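Local coordinates for substrate binding periplasmic protein (Ralstonia solanacearum, PDB 3LOP) that binds leucine in a cleft between two lobes and probably delivers such amino acids in the periplasm to a transporter, at residues S11-G16 with T79-A84; S15-V20 with T205-A210; D54-E59 with P179-N184. One frame throughout, in Å; residues are numbered along the deposited sequence.

Interaction 1 of 3, residues S11-G16 with T79-A84. With LEU (leucine), chain B.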
loop_
_atom_site.group_PDB
_atom_site.type_symbol
_atom_site.label_atom_id
_atom_site.label_comp_id
_atom_site.label_asym_id
_atom_site.label_seq_id
_atom_site.Cartn_x
_atom_site.Cartn_y
_atom_site.Cartn_z
ATOM N N SER A 11 5.492 -5.490 11.224
ATOM C CA SER A 11 6.057 -4.320 11.882
ATOM C C SER A 11 5.430 -3.200 11.082
ATOM O O SER A 11 5.593 -3.139 9.867
ATOM C CB SER A 11 7.581 -4.248 11.752
ATOM O OG SER A 11 8.066 -3.083 12.417
ATOM N N LEU A 12 4.678 -2.338 11.749
ATOM C CA LEU A 12 4.037 -1.241 11.051
ATOM C C LEU A 12 3.644 -0.140 12.022
ATOM O O LEU A 12 3.725 -0.313 13.242
ATOM C CB LEU A 12 2.823 -1.752 10.258
ATOM C CG LEU A 12 2.062 -2.969 10.784
ATOM C CD1 LEU A 12 1.435 -2.638 12.127
ATOM C CD2 LEU A 12 0.997 -3.395 9.780
ATOM N N PRO A 13 3.228 1.016 11.492
ATOM C CA PRO A 13 2.831 2.158 12.320
ATOM C C PRO A 13 1.465 2.003 12.969
ATOM O O PRO A 13 0.441 2.060 12.290
ATOM C CB PRO A 13 2.855 3.331 11.336
ATOM C CG PRO A 13 3.736 2.848 10.209
ATOM C CD PRO A 13 3.337 1.417 10.080
ATOM N N LEU A 14 1.453 1.815 14.284
ATOM C CA LEU A 14 0.200 1.682 15.015
ATOM C C LEU A 14 -0.081 2.974 15.784
ATOM O O LEU A 14 -1.159 3.158 16.343
ATOM C CB LEU A 14 0.249 0.467 15.946
ATOM C CG LEU A 14 0.333 -0.870 15.192
ATOM C CD1 LEU A 14 0.498 -2.014 16.177
ATOM C CD2 LEU A 14 -0.923 -1.070 14.353
ATOM N N SER A 15 0.904 3.868 15.792
ATOM C CA SER A 15 0.774 5.171 16.436
ATOM C C SER A 15 1.524 6.173 15.560
ATOM O O SER A 15 2.297 5.783 14.682
ATOM C CB SER A 15 1.362 5.148 17.854
ATOM O OG SER A 15 2.750 4.878 17.842
ATOM N N GLY A 16 1.288 7.459 15.781
ATOM C CA GLY A 16 1.965 8.458 14.976
ATOM C C GLY A 16 1.184 8.833 13.731
ATOM O O GLY A 16 0.041 8.411 13.546
ATOM N N THR A 79 3.237 -7.016 5.059
ATOM C CA THR A 79 2.956 -5.594 4.849
ATOM C C THR A 79 3.668 -4.498 5.644
ATOM O O THR A 79 3.025 -3.737 6.373
ATOM C CB THR A 79 1.442 -5.348 5.009
ATOM O OG1 THR A 79 1.069 -5.546 6.381
ATOM C CG2 THR A 79 0.652 -6.325 4.147
ATOM N N VAL A 80 4.982 -4.390 5.497
ATOM C CA VAL A 80 5.711 -3.335 6.189
ATOM C C VAL A 80 5.389 -2.022 5.472
ATOM O O VAL A 80 5.308 -1.979 4.240
ATOM C CB VAL A 80 7.236 -3.593 6.160
ATOM C CG1 VAL A 80 7.989 -2.384 6.696
ATOM C CG2 VAL A 80 7.559 -4.818 6.999
ATOM N N VAL A 81 5.197 -0.959 6.243
ATOM C CA VAL A 81 4.855 0.348 5.690
ATOM C C VAL A 81 6.055 1.281 5.560
ATOM O O VAL A 81 6.905 1.343 6.449
ATOM C CB VAL A 81 3.793 1.045 6.570
ATOM C CG1 VAL A 81 3.531 2.460 6.070
ATOM C CG2 VAL A 81 2.512 0.229 6.578
ATOM N N GLY A 82 6.112 2.005 4.446
ATOM C CA GLY A 82 7.189 2.952 4.226
ATOM C C GLY A 82 8.290 2.486 3.298
ATOM O O GLY A 82 8.975 1.502 3.578
ATOM N N THR A 83 8.463 3.196 2.189
ATOM C CA THR A 83 9.506 2.859 1.232
ATOM C C THR A 83 10.863 2.868 1.928
ATOM O O THR A 83 11.664 1.950 1.749
ATOM C CB THR A 83 9.529 3.865 0.056
ATOM O OG1 THR A 83 8.349 3.693 -0.735
ATOM C CG2 THR A 83 10.742 3.640 -0.830
ATOM N N ALA A 84 11.117 3.903 2.726
ATOM C CA ALA A 84 12.393 4.005 3.431
ATOM C C ALA A 84 12.562 2.873 4.437
ATOM O O ALA A 84 13.663 2.357 4.625
ATOM C CB ALA A 84 12.501 5.358 4.143
HETATM N N LEU B . 4.069 2.486 2.498
HETATM C CA LEU B . 3.658 3.904 2.693
HETATM C C LEU B . 2.151 3.996 2.824
HETATM O O LEU B . 1.684 5.009 3.379
HETATM C CB LEU B . 4.118 4.729 1.504
HETATM C CG LEU B . 5.580 4.365 1.269
HETATM C CD1 LEU B . 5.869 4.290 -0.163
HETATM C CD2 LEU B . 6.458 5.342 1.942
HETATM O OXT LEU B . 1.462 3.055 2.366
#

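Interaction 2 of 3, residues S15-V20 with T205-A210. With LEU (leucine), chain B.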
loop_
_atom_site.group_PDB
_atom_site.type_symbol
_atom_site.label_atom_id
_atom_site.label_comp_id
_atom_site.label_asym_id
_atom_site.label_seq_id
_atom_site.Cartn_x
_atom_site.Cartn_y
_atom_site.Cartn_z
ATOM N N SER A 15 0.904 3.868 15.792
ATOM C CA SER A 15 0.774 5.171 16.436
ATOM C C SER A 15 1.524 6.173 15.560
ATOM O O SER A 15 2.297 5.783 14.682
ATOM C CB SER A 15 1.362 5.148 17.854
ATOM O OG SER A 15 2.750 4.878 17.842
ATOM N N GLY A 16 1.288 7.459 15.781
ATOM C CA GLY A 16 1.965 8.458 14.976
ATOM C C GLY A 16 1.184 8.833 13.731
ATOM O O GLY A 16 0.041 8.411 13.546
ATOM N N SER A 17 1.819 9.620 12.866
ATOM C CA SER A 17 1.197 10.105 11.638
ATOM C C SER A 17 0.651 9.040 10.692
ATOM O O SER A 17 -0.318 9.281 9.969
ATOM C CB SER A 17 2.188 10.985 10.877
ATOM O OG SER A 17 1.595 11.510 9.703
ATOM N N GLN A 18 1.273 7.867 10.698
ATOM C CA GLN A 18 0.864 6.772 9.826
ATOM C C GLN A 18 0.001 5.716 10.505
ATOM O O GLN A 18 -0.271 4.670 9.919
ATOM C CB GLN A 18 2.108 6.102 9.240
ATOM C CG GLN A 18 2.710 6.838 8.062
ATOM C CD GLN A 18 1.989 6.526 6.767
ATOM O OE1 GLN A 18 0.811 6.844 6.598
ATOM N NE2 GLN A 18 2.695 5.886 5.846
ATOM N N ALA A 19 -0.437 5.993 11.729
ATOM C CA ALA A 19 -1.256 5.046 12.483
ATOM C C ALA A 19 -2.487 4.547 11.732
ATOM O O ALA A 19 -2.805 3.358 11.777
ATOM C CB ALA A 19 -1.677 5.671 13.810
ATOM N N VAL A 20 -3.185 5.444 11.046
ATOM C CA VAL A 20 -4.385 5.049 10.320
ATOM C C VAL A 20 -4.086 3.958 9.293
ATOM O O VAL A 20 -4.840 2.993 9.157
ATOM C CB VAL A 20 -5.032 6.263 9.610
ATOM C CG1 VAL A 20 -4.079 6.841 8.580
ATOM C CG2 VAL A 20 -6.348 5.850 8.973
ATOM N N THR A 205 1.889 10.319 1.958
ATOM C CA THR A 205 1.170 9.363 2.780
ATOM C C THR A 205 -0.193 9.957 3.128
ATOM O O THR A 205 -0.459 11.128 2.859
ATOM C CB THR A 205 1.959 9.031 4.058
ATOM O OG1 THR A 205 2.324 10.245 4.725
ATOM C CG2 THR A 205 3.224 8.251 3.703
ATOM N N ALA A 206 -1.050 9.141 3.731
ATOM C CA ALA A 206 -2.410 9.538 4.069
ATOM C C ALA A 206 -2.639 10.871 4.779
ATOM O O ALA A 206 -3.365 11.725 4.263
ATOM C CB ALA A 206 -3.079 8.416 4.860
ATOM N N GLU A 207 -2.031 11.056 5.947
ATOM C CA GLU A 207 -2.246 12.283 6.711
ATOM C C GLU A 207 -1.797 13.562 6.009
ATOM O O GLU A 207 -2.569 14.515 5.910
ATOM C CB GLU A 207 -1.599 12.181 8.095
ATOM C CG GLU A 207 -1.917 13.375 8.988
ATOM C CD GLU A 207 -1.465 13.184 10.423
ATOM O OE1 GLU A 207 -0.262 12.937 10.647
ATOM O OE2 GLU A 207 -2.317 13.288 11.330
ATOM N N PRO A 208 -0.543 13.616 5.531
ATOM C CA PRO A 208 -0.135 14.849 4.852
ATOM C C PRO A 208 -0.968 15.098 3.594
ATOM O O PRO A 208 -1.281 16.239 3.261
ATOM C CB PRO A 208 1.350 14.614 4.555
ATOM C CG PRO A 208 1.486 13.116 4.547
ATOM C CD PRO A 208 0.598 12.698 5.688
ATOM N N ALA A 209 -1.338 14.027 2.900
ATOM C CA ALA A 209 -2.150 14.172 1.698
ATOM C C ALA A 209 -3.489 14.818 2.057
ATOM O O ALA A 209 -3.937 15.749 1.388
ATOM C CB ALA A 209 -2.387 12.808 1.049
ATOM N N ALA A 210 -4.117 14.320 3.118
ATOM C CA ALA A 210 -5.406 14.841 3.565
ATOM C C ALA A 210 -5.311 16.305 3.980
ATOM O O ALA A 210 -6.152 17.122 3.599
ATOM C CB ALA A 210 -5.933 14.003 4.721
HETATM N N LEU B . 4.069 2.486 2.498
HETATM C CA LEU B . 3.658 3.904 2.693
HETATM C C LEU B . 2.151 3.996 2.824
HETATM O O LEU B . 1.684 5.009 3.379
HETATM C CB LEU B . 4.118 4.729 1.504
HETATM C CG LEU B . 5.580 4.365 1.269
HETATM C CD1 LEU B . 5.869 4.290 -0.163
HETATM C CD2 LEU B . 6.458 5.342 1.942
HETATM O OXT LEU B . 1.462 3.055 2.366
HETATM O O HOH W 1 3.157 11.161 7.499
HETATM O O HOH W 2 -0.069 9.348 7.128
#

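Interaction 3 of 3, residues D54-E59 with P179-N184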
loop_
_atom_site.group_PDB
_atom_site.type_symbol
_atom_site.label_atom_id
_atom_site.label_comp_id
_atom_site.label_asym_id
_atom_site.label_seq_id
_atom_site.Cartn_x
_atom_site.Cartn_y
_atom_site.Cartn_z
ATOM N N ASP A 54 6.072 0.301 14.935
ATOM C CA ASP A 54 7.385 0.871 14.657
ATOM C C ASP A 54 7.295 2.386 14.489
ATOM O O ASP A 54 8.312 3.047 14.292
ATOM C CB ASP A 54 8.063 0.234 13.425
ATOM C CG ASP A 54 7.228 0.313 12.158
ATOM O OD1 ASP A 54 6.355 1.197 12.037
ATOM O OD2 ASP A 54 7.482 -0.517 11.257
ATOM N N GLU A 55 6.080 2.928 14.588
ATOM C CA GLU A 55 5.855 4.373 14.463
ATOM C C GLU A 55 6.414 4.897 13.141
ATOM O O GLU A 55 6.642 6.095 12.980
ATOM C CB GLU A 55 6.530 5.105 15.634
ATOM C CG GLU A 55 6.066 4.652 17.017
ATOM C CD GLU A 55 6.846 5.305 18.150
ATOM O OE1 GLU A 55 6.820 6.549 18.255
ATOM O OE2 GLU A 55 7.484 4.573 18.939
ATOM N N GLN A 56 6.592 3.981 12.193
ATOM C CA GLN A 56 7.175 4.252 10.878
ATOM C C GLN A 56 8.598 4.796 10.994
ATOM O O GLN A 56 9.117 5.412 10.064
ATOM C CB GLN A 56 6.326 5.207 10.025
ATOM C CG GLN A 56 6.634 4.996 8.532
ATOM C CD GLN A 56 6.108 6.077 7.611
ATOM O OE1 GLN A 56 6.208 7.272 7.903
ATOM N NE2 GLN A 56 5.575 5.664 6.472
ATOM N N LYS A 57 9.222 4.573 12.144
ATOM C CA LYS A 57 10.600 5.004 12.344
ATOM C C LYS A 57 11.469 3.928 11.704
ATOM O O LYS A 57 11.388 2.756 12.061
ATOM C CB LYS A 57 10.911 5.132 13.834
ATOM C CG LYS A 57 10.154 6.263 14.507
ATOM C CD LYS A 57 10.467 6.348 15.989
ATOM C CE LYS A 57 9.745 7.527 16.623
ATOM N NZ LYS A 57 10.072 7.671 18.063
ATOM N N ILE A 58 12.290 4.332 10.742
ATOM C CA ILE A 58 13.139 3.397 10.014
ATOM C C ILE A 58 13.955 2.449 10.894
ATOM O O ILE A 58 13.950 1.233 10.675
ATOM C CB ILE A 58 14.083 4.162 9.066
ATOM C CG1 ILE A 58 13.251 5.030 8.118
ATOM C CG2 ILE A 58 14.931 3.183 8.260
ATOM C CD1 ILE A 58 14.065 6.017 7.317
ATOM N N GLU A 59 14.653 2.997 11.883
ATOM C CA GLU A 59 15.464 2.172 12.770
ATOM C C GLU A 59 14.622 1.214 13.604
ATOM O O GLU A 59 15.072 0.113 13.930
ATOM C CB GLU A 59 16.304 3.046 13.707
ATOM C CG GLU A 59 17.379 3.867 13.014
ATOM C CD GLU A 59 18.306 4.555 14.001
ATOM O OE1 GLU A 59 18.976 3.843 14.780
ATOM O OE2 GLU A 59 18.367 5.804 14.001
ATOM N N PRO A 179 8.065 16.970 5.477
ATOM C CA PRO A 179 8.842 15.982 6.241
ATOM C C PRO A 179 8.137 14.650 6.488
ATOM O O PRO A 179 6.955 14.624 6.823
ATOM C CB PRO A 179 9.135 16.710 7.556
ATOM C CG PRO A 179 8.975 18.168 7.209
ATOM C CD PRO A 179 7.794 18.161 6.296
ATOM N N ARG A 180 8.868 13.547 6.336
ATOM C CA ARG A 180 8.282 12.230 6.561
ATOM C C ARG A 180 7.840 12.099 8.017
ATOM O O ARG A 180 8.408 12.729 8.912
ATOM C CB ARG A 180 9.286 11.114 6.226
ATOM C CG ARG A 180 10.260 10.767 7.353
ATOM C CD ARG A 180 11.311 9.763 6.897
ATOM N NE ARG A 180 10.725 8.535 6.361
ATOM C CZ ARG A 180 10.269 7.527 7.099
ATOM N NH1 ARG A 180 10.327 7.579 8.424
ATOM N NH2 ARG A 180 9.750 6.462 6.506
ATOM N N ASN A 181 6.823 11.277 8.236
ATOM C CA ASN A 181 6.280 11.025 9.564
ATOM C C ASN A 181 5.625 12.252 10.188
ATOM O O ASN A 181 5.487 12.346 11.408
ATOM C CB ASN A 181 7.368 10.479 10.491
ATOM C CG ASN A 181 7.023 9.108 11.040
ATOM O OD1 ASN A 181 6.000 8.522 10.679
ATOM N ND2 ASN A 181 7.874 8.589 11.916
ATOM N N THR A 182 5.227 13.194 9.341
ATOM C CA THR A 182 4.550 14.398 9.804
ATOM C C THR A 182 3.484 14.748 8.781
ATOM O O THR A 182 3.382 14.110 7.732
ATOM C CB THR A 182 5.492 15.620 9.894
ATOM O OG1 THR A 182 5.720 16.142 8.579
ATOM C CG2 THR A 182 6.819 15.238 10.521
ATOM N N ALA A 183 2.696 15.766 9.101
ATOM C CA ALA A 183 1.659 16.255 8.209
ATOM C C ALA A 183 1.887 17.760 8.076
ATOM O O ALA A 183 0.951 18.526 7.862
ATOM C CB ALA A 183 0.279 15.975 8.791
ATOM N N ASN A 184 3.143 18.176 8.215
ATOM C CA ASN A 184 3.495 19.590 8.114
ATOM C C ASN A 184 3.612 19.994 6.652
ATOM O O ASN A 184 4.711 20.088 6.100
ATOM C CB ASN A 184 4.811 19.867 8.846
ATOM C CG ASN A 184 4.719 19.575 10.334
ATOM O OD1 ASN A 184 3.683 19.805 10.958
ATOM N ND2 ASN A 184 5.808 19.083 10.911
#

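Interaction 1 of 3, residues S11-G16 with T79-A84
With chi1 at 175°, Val81 spreads its two methyls to different partners. Val81 CG1 lies opposite the backbone N and reaches the bound leucine, 3.6 Å from that ligand's N; Val81 CG2, opposite the carbonyl carbon, lies 3.8 Å from Pro13 CD. The proline and valine side chains meet at a slant, and Pro13 CD comes 3.6 Å from Val81 CB. Leu12 has a chi1 of 30°, halfway between staggered and eclipsed, which carries its branch beside Thr79, the two side chains running the same way with Leu12 CD2 4.0 Å from Thr79 OG1. The methyls of Val80 border Ser11 O, and helix 19-38 lays Leu25 against Leu12, Thr79 and Val81.

The example illustrates how a parallel sheet forms a binding site at the carboxyl ends of its strands. Strands 6-12 and 74-78 are neighbours, and the chains continuing from them are bridged by no hydrogen bond between 11-16 and 79-84. Ser11 OG instead pairs with Asp54 and Asn64. Cohesion across the contact is therefore largely apolar and depends on shape, and the same valine that fills the joint also forms part of a wall of the leucine pocket.

Interaction 2 of 3, residues S15-V20 with T205-A210
Gln18 crosses Thr205 at about a right angle on its way to the bound leucine, and its atoms divide the work. CB rests on the ring of Pro13. CG, placed opposite the carbonyl carbon, is where the chain bends (chi2 -82°), swinging the amide across the methyl-bearing side of Thr205. Gln18 CD then lies 3.7 Å from Thr205 CB. At the tip, Gln18 OE1 accepts a hydrogen bond from water 2, while Gln18 NE2 passes 3.2 Å from Thr205 CG2 and donates to the ligand's carboxylate O at 2.8 Å. That last bond is almost straight, 172° at the hydrogen, so one side chain reads the ligand and touches the facing segment at once.

Water 2 completes the bridge: besides Gln18 OE1 it donates to Ser17 O, and it accepts from Glu207 N in the first turn of helix 206-218. The direct polar link is Ser17 OG to Glu207 OE1, a short bond of 2.5 Å, with the carboxylate oxygen approached on its anti side and 26° out of plane. Glu207 reaches it as an extended chain. Ser17 OG also receives a hydrogen from water 1, which lies 3.0 Å from Thr205 OG1.

Such direct and solvent-mediated bonds around a bound ligand are consistent with a closed, ligand-bound periplasmic binding protein. The type I turn from Gly16 to Ala19, tied by Ala19 N to Gly16 O, leads from strand 6-12 into helix 19-38, with Gln18 as N-cap residue. Thr205 occupies the same position between strand 199-203 and helix 206-218. The starts of these two helices, one from each lobe, thus face each other over the leucine, with Val20 touching both Ala206 and Ile235 of helix 233-240.

Interaction 3 of 3, residues D54-E59 with P179-N184
Asn181 and Arg180 supply the hydrogen bonds across this contact, each donating from its side chain to a backbone carbonyl. Asn181 ND2 gives a hydrogen to Glu55 O at 3.0 Å (159° at the hydrogen); the donor lies in the carbonyl plane and the acceptor close to the amide plane. Arg180 NH1 binds Gln56 O, also at 3.0 Å and straighter, 174°, with the oxygen at the guanidinium edge, in its plane. Neighbouring carbonyls are thus gripped by neighbouring side chains, and the bond to Gln56 O, together with a salt bridge from Arg180 NE to Asp151, limits rotation of the guanidinium.

Both partners are beta turns set corner to corner. Glu55 and Gln56, with positive phi, form the corner of a type I' turn after strand 47-53; Arg180 and Asn181 form that of a type II turn after strand 174-178. Each strand is an outermost member of its lobe's parallel sheet, so equivalent loops of the two Rossmann-like lobes meet beside the leucine cleft, consistent with the closed state of this fold.

Van der Waals contacts surround these bonds. Ile58 CG1 sits 3.7 Å above one face of the Arg180 guanidinium, displaced toward its rim, and the amide end of Gln56 lies on the side of the opposite face, with Gln56 CD 3.8 Å from Arg180 NH2. Gln56 and Asn181 run alongside one another, antiparallel, bringing Gln56 CB to 3.4 Å from Asn181 OD1.

Each turn also has bonds of its own. Lys57 N binds Asp54 O at 2.8 Å, and Thr182 OG1 donates to Pro179 O at 2.6 Å. A salt bridge with a weak hydrogen bond, 3.4 Å from Lys57 NZ to Glu55 OE1, links two residues of the first turn.

How the interactions relate
From the N terminus, strand 6-12 runs into residues 11-16, where interaction 1 closes a loop back from 79-84 within the N-terminal sheet's lobe. Interaction 2 starts from the same piece of chain, sharing Ser15 and Gly16, but reaches much farther, to 205-210 in the other lobe. Interaction 3 leaves from 54-59, inside the first loop, and ends at 179-184, beyond it, so interactions 1 and 3 cross; both its segments fall within the span of interaction 2. Interaction 1 lies within a single lobe, and interactions 2 and 3 join the lobes. Leu12 and Asp54 share backbone bonding, while Ala183 meets Glu207 and Ser17 meets Asn181, linking the lobe-spanning contacts side by side.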